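Local coordinates for GCN5-related N-acetyltransferase (Ralstonia eutropha JMP134, PDB 2Q0Y), which probably transfers an acyl group, perhaps acetyl from acetyl-coenzyme A as in other GCN5-related N-acetyltransferases, to an acceptor not yet identified, at residues R19-M22 against F23-G27; M131-P134 against L135-M139; D38-R41 against D42-P46. One frame throughout, in Å; residues are numbered along the deposited sequence.

Interaction 1. Residues R19-M22 against F23-G27. With FMT (formic acid), chain G.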
loop_
_atom_site.group_PDB
_atom_site.type_symbol
_atom_site.label_atom_id
_atom_site.label_comp_id
_atom_site.label_asym_id
_atom_site.label_seq_id
_atom_site.Cartn_x
_atom_site.Cartn_y
_atom_site.Cartn_z
ATOM N N ARG A 19 7.410 -8.548 14.757
ATOM C CA ARG A 19 6.212 -8.617 13.946
ATOM C C ARG A 19 5.122 -9.416 14.651
ATOM O O ARG A 19 3.985 -8.968 14.731
ATOM C CB ARG A 19 6.524 -9.220 12.580
ATOM C CG ARG A 19 5.355 -9.221 11.599
ATOM C CD ARG A 19 5.816 -9.532 10.203
ATOM N NE ARG A 19 4.760 -9.441 9.194
ATOM C CZ ARG A 19 4.333 -8.314 8.629
ATOM N NH1 ARG A 19 4.805 -7.135 9.014
ATOM N NH2 ARG A 19 3.386 -8.354 7.718
ATOM N N GLU A 20 5.454 -10.605 15.144
ATOM C CA GLU A 20 4.469 -11.454 15.812
ATOM C C GLU A 20 3.910 -10.766 17.060
ATOM O O GLU A 20 2.682 -10.738 17.277
ATOM C CB GLU A 20 5.112 -12.793 16.172
ATOM C CG GLU A 20 4.200 -13.811 16.836
ATOM C CD GLU A 20 4.829 -15.197 16.893
ATOM O OE1 GLU A 20 5.267 -15.719 15.837
ATOM O OE2 GLU A 20 4.875 -15.771 17.997
ATOM N N ALA A 21 4.807 -10.210 17.875
ATOM C CA ALA A 21 4.391 -9.569 19.144
ATOM C C ALA A 21 3.476 -8.361 18.884
ATOM O O ALA A 21 2.454 -8.199 19.553
ATOM C CB ALA A 21 5.612 -9.160 19.990
HETATM N N MSE A 22 3.853 -7.534 17.911
HETATM C CA MSE A 22 3.068 -6.365 17.496
HETATM C C MSE A 22 1.646 -6.763 17.083
HETATM O O MSE A 22 0.663 -6.191 17.551
HETATM C CB MSE A 22 3.782 -5.642 16.348
HETATM C CG MSE A 22 3.025 -4.490 15.727
HETATM SE SE MSE A 22 3.768 -3.913 14.035
HETATM C CE MSE A 22 3.188 -5.427 12.930
ATOM N N PHE A 23 1.536 -7.757 16.207
ATOM C CA PHE A 23 0.215 -8.219 15.770
ATOM C C PHE A 23 -0.572 -8.936 16.862
ATOM O O PHE A 23 -1.796 -8.794 16.942
ATOM C CB PHE A 23 0.346 -9.129 14.542
ATOM C CG PHE A 23 0.569 -8.401 13.235
ATOM C CD1 PHE A 23 -0.281 -7.371 12.835
ATOM C CD2 PHE A 23 1.598 -8.781 12.385
ATOM C CE1 PHE A 23 -0.109 -6.742 11.623
ATOM C CE2 PHE A 23 1.783 -8.141 11.175
ATOM C CZ PHE A 23 0.925 -7.123 10.795
ATOM N N ARG A 24 0.096 -9.719 17.702
ATOM C CA ARG A 24 -0.595 -10.427 18.774
ATOM C C ARG A 24 -1.191 -9.416 19.728
ATOM O O ARG A 24 -2.354 -9.519 20.124
ATOM C CB ARG A 24 0.367 -11.340 19.526
ATOM C CG ARG A 24 -0.251 -12.107 20.675
ATOM C CD ARG A 24 0.766 -13.053 21.311
ATOM N NE ARG A 24 1.969 -12.335 21.746
ATOM C CZ ARG A 24 3.210 -12.831 21.744
ATOM N NH1 ARG A 24 3.455 -14.084 21.353
ATOM N NH2 ARG A 24 4.223 -12.065 22.147
ATOM N N GLU A 25 -0.395 -8.413 20.084
ATOM C CA GLU A 25 -0.846 -7.397 21.036
ATOM C C GLU A 25 -1.973 -6.548 20.435
ATOM O O GLU A 25 -2.822 -6.031 21.167
ATOM C CB GLU A 25 0.337 -6.544 21.533
ATOM C CG GLU A 25 1.207 -7.260 22.587
ATOM C CD GLU A 25 2.545 -6.560 22.881
ATOM O OE1 GLU A 25 2.621 -5.347 22.633
ATOM O OE2 GLU A 25 3.504 -7.217 23.367
ATOM N N ALA A 26 -2.002 -6.433 19.116
ATOM C CA ALA A 26 -3.061 -5.719 18.413
ATOM C C ALA A 26 -4.326 -6.577 18.218
ATOM O O ALA A 26 -5.317 -6.098 17.678
ATOM C CB ALA A 26 -2.567 -5.243 17.090
ATOM N N GLY A 27 -4.296 -7.831 18.648
ATOM C CA GLY A 27 -5.499 -8.679 18.656
ATOM C C GLY A 27 -5.676 -9.623 17.470
ATOM O O GLY A 27 -6.768 -10.213 17.301
HETATM C C FMT G . 3.290 -4.996 7.264
HETATM O O1 FMT G . 2.754 -5.553 6.346
HETATM O O2 FMT G . 2.768 -4.985 8.351
#
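Arg19 to Glu25 form the last turns of helix 12-25, and four successive i to i+4 backbone bonds cross from 19-22 to 23-27. The one from Phe23 N to Arg19 O is nearly straight, at 169°. The last, from Ala26 N to Met22 O, is more bent, at 137°. Phe23 is the centre of the side-chain contact. Met22 is a selenomethionine, and its terminal methyl lies over one face of the Phe23 ring. CE is 3.5 Å from the ring centroid, a CH-pi contact. The selenium stands above the same face, farther off, at 5.3 Å from the centroid of the Phe23 ring, a Met-aromatic pair. The bend at chi3 (73°) turns CE inward from SE onto the ring. Arg19 runs beside Phe23 as an extended chain. Its guanidinium is nearly perpendicular to the ring, with Phe23 CE2 over its centre, 3.6 Å from Arg19 CZ. The guanidinium edge faces a formic acid molecule, probably from the crystallisation liquor. Arg19 NH2 gives FMT O1 a straight bond of 3.2 Å, while the bond from Arg19 NH1 to FMT O2, 3.0 Å, is weak. NH1 also bonds Asn92 OD1, and NH2 bonds the carbonyl of Pro77 of the second subunit. His78 of that subunit meets the Phe23 ring edge-to-face. On another side of the helix, Glu20 OE2 is 4.0 Å from Arg24 NH1. It lies well out of the guanidinium plane, so any attraction is probably one of charge at a distance. Glu25 turns to Tyr94 and forms a salt bridge with Arg100. The chain leaves the helix at Gly27, whose N bonds Arg24 O. Its positive phi and two bonds back into the last turn make a Schellman motif, a classic C-terminal helix cap.

Interaction 2. Residues M131-P134 against L135-M139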
loop_
_atom_site.group_PDB
_atom_site.type_symbol
_atom_site.label_atom_id
_atom_site.label_comp_id
_atom_site.label_asym_id
_atom_site.label_seq_id
_atom_site.Cartn_x
_atom_site.Cartn_y
_atom_site.Cartn_z
HETATM N N MSE A 131 -3.131 1.130 19.066
HETATM C CA MSE A 131 -2.199 1.575 20.088
HETATM C C MSE A 131 -1.222 2.643 19.578
HETATM O O MSE A 131 -0.908 3.594 20.299
HETATM C CB MSE A 131 -1.408 0.380 20.614
HETATM C CG MSE A 131 -0.753 0.633 21.955
HETATM SE SE MSE A 131 0.234 -0.944 22.607
HETATM C CE MSE A 131 1.785 -0.838 21.337
ATOM N N GLY A 132 -0.736 2.473 18.346
ATOM C CA GLY A 132 0.239 3.393 17.768
ATOM C C GLY A 132 -0.363 4.683 17.235
ATOM O O GLY A 132 0.310 5.712 17.180
ATOM N N GLN A 133 -1.637 4.632 16.849
ATOM C CA GLN A 133 -2.283 5.731 16.132
ATOM C C GLN A 133 -2.151 7.127 16.778
ATOM O O GLN A 133 -1.932 8.105 16.064
ATOM C CB GLN A 133 -3.757 5.385 15.866
ATOM C CG GLN A 133 -4.578 6.501 15.236
ATOM C CD GLN A 133 -5.055 7.542 16.247
ATOM O OE1 GLN A 133 -5.392 7.215 17.389
ATOM N NE2 GLN A 133 -5.078 8.806 15.828
ATOM N N PRO A 134 -2.296 7.238 18.112
ATOM C CA PRO A 134 -2.205 8.594 18.696
ATOM C C PRO A 134 -0.820 9.238 18.524
ATOM O O PRO A 134 -0.726 10.427 18.270
ATOM C CB PRO A 134 -2.529 8.373 20.181
ATOM C CG PRO A 134 -3.150 7.012 20.262
ATOM C CD PRO A 134 -2.573 6.217 19.138
ATOM N N LEU A 135 0.231 8.443 18.660
ATOM C CA LEU A 135 1.588 8.918 18.417
ATOM C C LEU A 135 1.747 9.361 16.968
ATOM O O LEU A 135 2.287 10.423 16.694
ATOM C CB LEU A 135 2.620 7.825 18.749
ATOM C CG LEU A 135 4.068 8.108 18.324
ATOM C CD1 LEU A 135 4.610 9.348 19.051
ATOM C CD2 LEU A 135 4.948 6.891 18.552
ATOM N N TYR A 136 1.264 8.546 16.032
ATOM C CA TYR A 136 1.453 8.884 14.627
ATOM C C TYR A 136 0.724 10.184 14.316
ATOM O O TYR A 136 1.268 11.065 13.649
ATOM C CB TYR A 136 1.023 7.737 13.694
ATOM C CG TYR A 136 1.605 6.386 14.070
ATOM C CD1 TYR A 136 2.910 6.267 14.581
ATOM C CD2 TYR A 136 0.844 5.225 13.949
ATOM C CE1 TYR A 136 3.427 5.031 14.940
ATOM C CE2 TYR A 136 1.353 3.990 14.307
ATOM C CZ TYR A 136 2.645 3.891 14.795
ATOM O OH TYR A 136 3.137 2.656 15.166
ATOM N N ALA A 137 -0.494 10.318 14.821
ATOM C CA ALA A 137 -1.259 11.532 14.600
ATOM C C ALA A 137 -0.518 12.733 15.171
ATOM O O ALA A 137 -0.447 13.772 14.518
ATOM C CB ALA A 137 -2.615 11.414 15.204
ATOM N N ARG A 138 0.027 12.592 16.378
ATOM C CA ARG A 138 0.833 13.652 17.000
ATOM C C ARG A 138 2.019 14.030 16.124
ATOM O O ARG A 138 2.433 15.194 16.085
ATOM C CB ARG A 138 1.376 13.214 18.369
ATOM C CG ARG A 138 0.370 13.238 19.498
ATOM C CD ARG A 138 1.041 13.077 20.873
ATOM N NE ARG A 138 1.357 11.682 21.204
ATOM C CZ ARG A 138 2.582 11.175 21.374
ATOM N NH1 ARG A 138 3.678 11.931 21.251
ATOM N NH2 ARG A 138 2.711 9.885 21.682
HETATM N N MSE A 139 2.576 13.036 15.441
HETATM C CA MSE A 139 3.742 13.232 14.596
HETATM C C MSE A 139 3.391 13.637 13.155
HETATM O O MSE A 139 4.267 13.642 12.292
HETATM C CB MSE A 139 4.584 11.967 14.592
HETATM C CG MSE A 139 5.187 11.591 15.950
HETATM SE SE MSE A 139 6.337 10.027 15.722
HETATM C CE MSE A 139 7.704 10.886 14.608
HETATM O O HOH W 1 0.539 5.746 20.396
#
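The carbonyl of Gly132 lies over the face of the Tyr136 ring, with O 3.3 Å from CD2. The same oxygen accepts the Tyr136 backbone N-H at 3.2 Å. That donor lies in the carbonyl plane. Tyr136 CG is anti to its own carbonyl carbon (chi1 -50°), which folds the ring back along the preceding turn and under Gly132 O. Gly132 CA is 4.0 Å from Tyr136 OH, so ring and backbone pass closely. Two more i to i+4 bonds continue the turn. Ala137 N reaches Gln133 O at 2.9 Å, and Arg138 N reaches Pro134 O at 3.0 Å. Beside the first of these, Gln133 bends at chi2 (-81°) and brings NE2 to 3.6 Å from Ala137 CB. A water joins Met131 and Leu135. It donates to Met131 O at 2.6 Å and accepts from Leu135 N at 3.2 Å. Farther out, Thr129 OG1 accepts the Gly132 N-H. The Tyr136 ring rests on Ala128 and Trp141, and Met147 of the second subunit packs on it and on Gln133. Leu135 and Met139 pack against helix 104-118, and the carbonyl of Met139 bonds Lys149 of the second subunit. The chemistry implies that Gly132 O is held by the Tyr136 N-H and merely lies against the ring face, while the ring is packed by its own chain and the second subunit. The Tyr136 hydroxyl bonds an unidentified molecule, probably from the crystallisation liquor. It is the polar end of an otherwise packed ring, consistent with a pocket there.

Interaction 3. Residues D38-R41 against D42-P46; sequences DPFR and DWLLP
Phe40, Trp43 and Leu44 meet on one side of helix 30-50, the second of the two helices that follow the first strand in this GNAT fold. The aromatic pair comes first. The Phe40 ring and the six-membered ring of Trp43 are inclined by 28° but slid apart, with centroids 5.5 Å from each other. They barely overlap. The touch is between Phe40 CE1 and Trp43 CE3, at 3.6 Å. Both side chains have CG anti to the backbone N (chi1 179° and 175°), and this sends the rings off the helix with CE1 beside CE3. The aliphatic contact is with Leu44. Its CB lies over one face of Phe40, and its CD2 is 3.8 Å from Phe40 CE2. Backbone bonds of the i to i+4 kind link Asp42 to Asp38, Trp43 to Pro39, Leu44 to Phe40 and Leu45 to Arg41. Pro39 and Pro46 have no N-H to give, and the helix is kinked at each. The surrounding contacts place this apolar side in the fold. Phe40 meets Arg19 and Leu44 meets Val15, both of helix 12-25. Pro76 and Pro77 of the second subunit pack on Phe40 and Trp43 respectively. Arg47, one turn on, makes a cation-pi contact with Trp43 and also bonds its carbonyl. Charged groups lie on another side of the helix. Asp38 and Asp42 are a turn apart, but their carboxylates do not touch. The Asp42 carboxylate oxygens and Asp38 O are all acceptors, so no hydrogen bond joins them, although Asp42 CG lies 3.2 Å from Asp38 O.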
loop_
_atom_site.group_PDB
_atom_site.type_symbol
_atom_site.label_atom_id
_atom_site.label_comp_id
_atom_site.label_asym_id
_atom_site.label_seq_id
_atom_site.Cartn_x
_atom_site.Cartn_y
_atom_site.Cartn_z
ATOM N N ASP A 38 6.573 -18.844 9.059
ATOM C CA ASP A 38 7.598 -19.304 8.113
ATOM C C ASP A 38 7.585 -18.516 6.785
ATOM O O ASP A 38 8.643 -18.112 6.300
ATOM C CB ASP A 38 7.525 -20.827 7.914
ATOM C CG ASP A 38 7.880 -21.607 9.186
ATOM O OD1 ASP A 38 8.568 -21.054 10.079
ATOM O OD2 ASP A 38 7.459 -22.779 9.300
ATOM N N PRO A 39 6.400 -18.303 6.181
ATOM C CA PRO A 39 6.335 -17.416 5.001
ATOM C C PRO A 39 6.990 -16.033 5.206
ATOM O O PRO A 39 7.779 -15.578 4.364
ATOM C CB PRO A 39 4.833 -17.314 4.733
ATOM C CG PRO A 39 4.301 -18.634 5.184
ATOM C CD PRO A 39 5.092 -18.939 6.449
ATOM N N PHE A 40 6.719 -15.389 6.334
ATOM C CA PHE A 40 7.352 -14.094 6.600
ATOM C C PHE A 40 8.880 -14.176 6.730
ATOM O O PHE A 40 9.599 -13.350 6.181
ATOM C CB PHE A 40 6.757 -13.372 7.825
ATOM C CG PHE A 40 7.440 -12.080 8.089
ATOM C CD1 PHE A 40 7.169 -10.988 7.305
ATOM C CD2 PHE A 40 8.444 -11.983 9.042
ATOM C CE1 PHE A 40 7.863 -9.797 7.479
ATOM C CE2 PHE A 40 9.123 -10.776 9.236
ATOM C CZ PHE A 40 8.825 -9.693 8.456
ATOM N N ARG A 41 9.374 -15.163 7.472
ATOM C CA ARG A 41 10.823 -15.329 7.638
ATOM C C ARG A 41 11.498 -15.537 6.287
ATOM O O ARG A 41 12.541 -14.940 6.008
ATOM C CB ARG A 41 11.113 -16.514 8.556
ATOM C CG ARG A 41 12.570 -16.745 8.907
ATOM C CD ARG A 41 12.653 -17.843 9.953
ATOM N NE ARG A 41 13.960 -17.960 10.599
ATOM C CZ ARG A 41 14.287 -17.496 11.814
ATOM N NH1 ARG A 41 13.417 -16.829 12.580
ATOM N NH2 ARG A 41 15.524 -17.704 12.267
ATOM N N ASP A 42 10.896 -16.378 5.451
ATOM C CA ASP A 42 11.443 -16.681 4.122
ATOM C C ASP A 42 11.424 -15.461 3.211
ATOM O O ASP A 42 12.330 -15.275 2.403
ATOM C CB ASP A 42 10.679 -17.841 3.462
ATOM C CG ASP A 42 10.834 -19.166 4.220
ATOM O OD1 ASP A 42 11.679 -19.275 5.130
ATOM O OD2 ASP A 42 10.093 -20.118 3.901
ATOM N N TRP A 43 10.414 -14.616 3.380
ATOM C CA TRP A 43 10.296 -13.356 2.654
ATOM C C TRP A 43 11.387 -12.385 3.123
ATOM O O TRP A 43 11.985 -11.686 2.308
ATOM C CB TRP A 43 8.912 -12.744 2.887
ATOM C CG TRP A 43 8.695 -11.372 2.298
ATOM C CD1 TRP A 43 8.220 -11.075 1.049
ATOM C CD2 TRP A 43 8.920 -10.114 2.949
ATOM N NE1 TRP A 43 8.146 -9.718 0.883
ATOM C CE2 TRP A 43 8.582 -9.100 2.023
ATOM C CE3 TRP A 43 9.392 -9.749 4.208
ATOM C CZ2 TRP A 43 8.692 -7.766 2.324
ATOM C CZ3 TRP A 43 9.522 -8.419 4.505
ATOM C CH2 TRP A 43 9.177 -7.438 3.572
ATOM N N LEU A 44 11.599 -12.310 4.436
ATOM C CA LEU A 44 12.484 -11.289 5.003
ATOM C C LEU A 44 13.962 -11.558 4.720
ATOM O O LEU A 44 14.752 -10.623 4.490
ATOM C CB LEU A 44 12.271 -11.178 6.514
ATOM C CG LEU A 44 13.170 -10.199 7.270
ATOM C CD1 LEU A 44 12.993 -8.793 6.697
ATOM C CD2 LEU A 44 12.865 -10.201 8.742
ATOM N N LEU A 45 14.354 -12.826 4.797
ATOM C CA LEU A 45 15.752 -13.194 4.682
ATOM C C LEU A 45 16.493 -12.519 3.511
ATOM O O LEU A 45 17.503 -11.863 3.735
ATOM C CB LEU A 45 15.885 -14.722 4.625
ATOM C CG LEU A 45 17.264 -15.342 4.420
ATOM C CD1 LEU A 45 18.127 -15.166 5.633
ATOM C CD2 LEU A 45 17.095 -16.828 4.108
ATOM N N PRO A 46 16.021 -12.698 2.264
ATOM C CA PRO A 46 16.746 -12.064 1.153
ATOM C C PRO A 46 16.695 -10.543 1.135
ATOM O O PRO A 46 17.558 -9.908 0.525
ATOM C CB PRO A 46 16.039 -12.612 -0.085
ATOM C CG PRO A 46 14.694 -13.008 0.400
ATOM C CD PRO A 46 14.882 -13.503 1.775
#

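Overall arrangement
All three contacts are local, each within one helix, and all border the second subunit. Interactions 1 and 3 lie on consecutive helices, 12-25 and 30-50, and touch directly: Arg19 CD is 3.4 Å from Phe40 CE1. Both are partly buried. Interaction 2 is a surface contact on helix 133-138. It lies across the chain's centre from interaction 3, with centres about 28 Å apart. The chemistry differs. Interaction 3 is mainly aromatic and aliphatic. Interaction 1 mixes a methyl-on-ring contact with an arginine shared between a formic acid molecule, its own chain and the partner. Interaction 2 relies on a backbone carbonyl and a water.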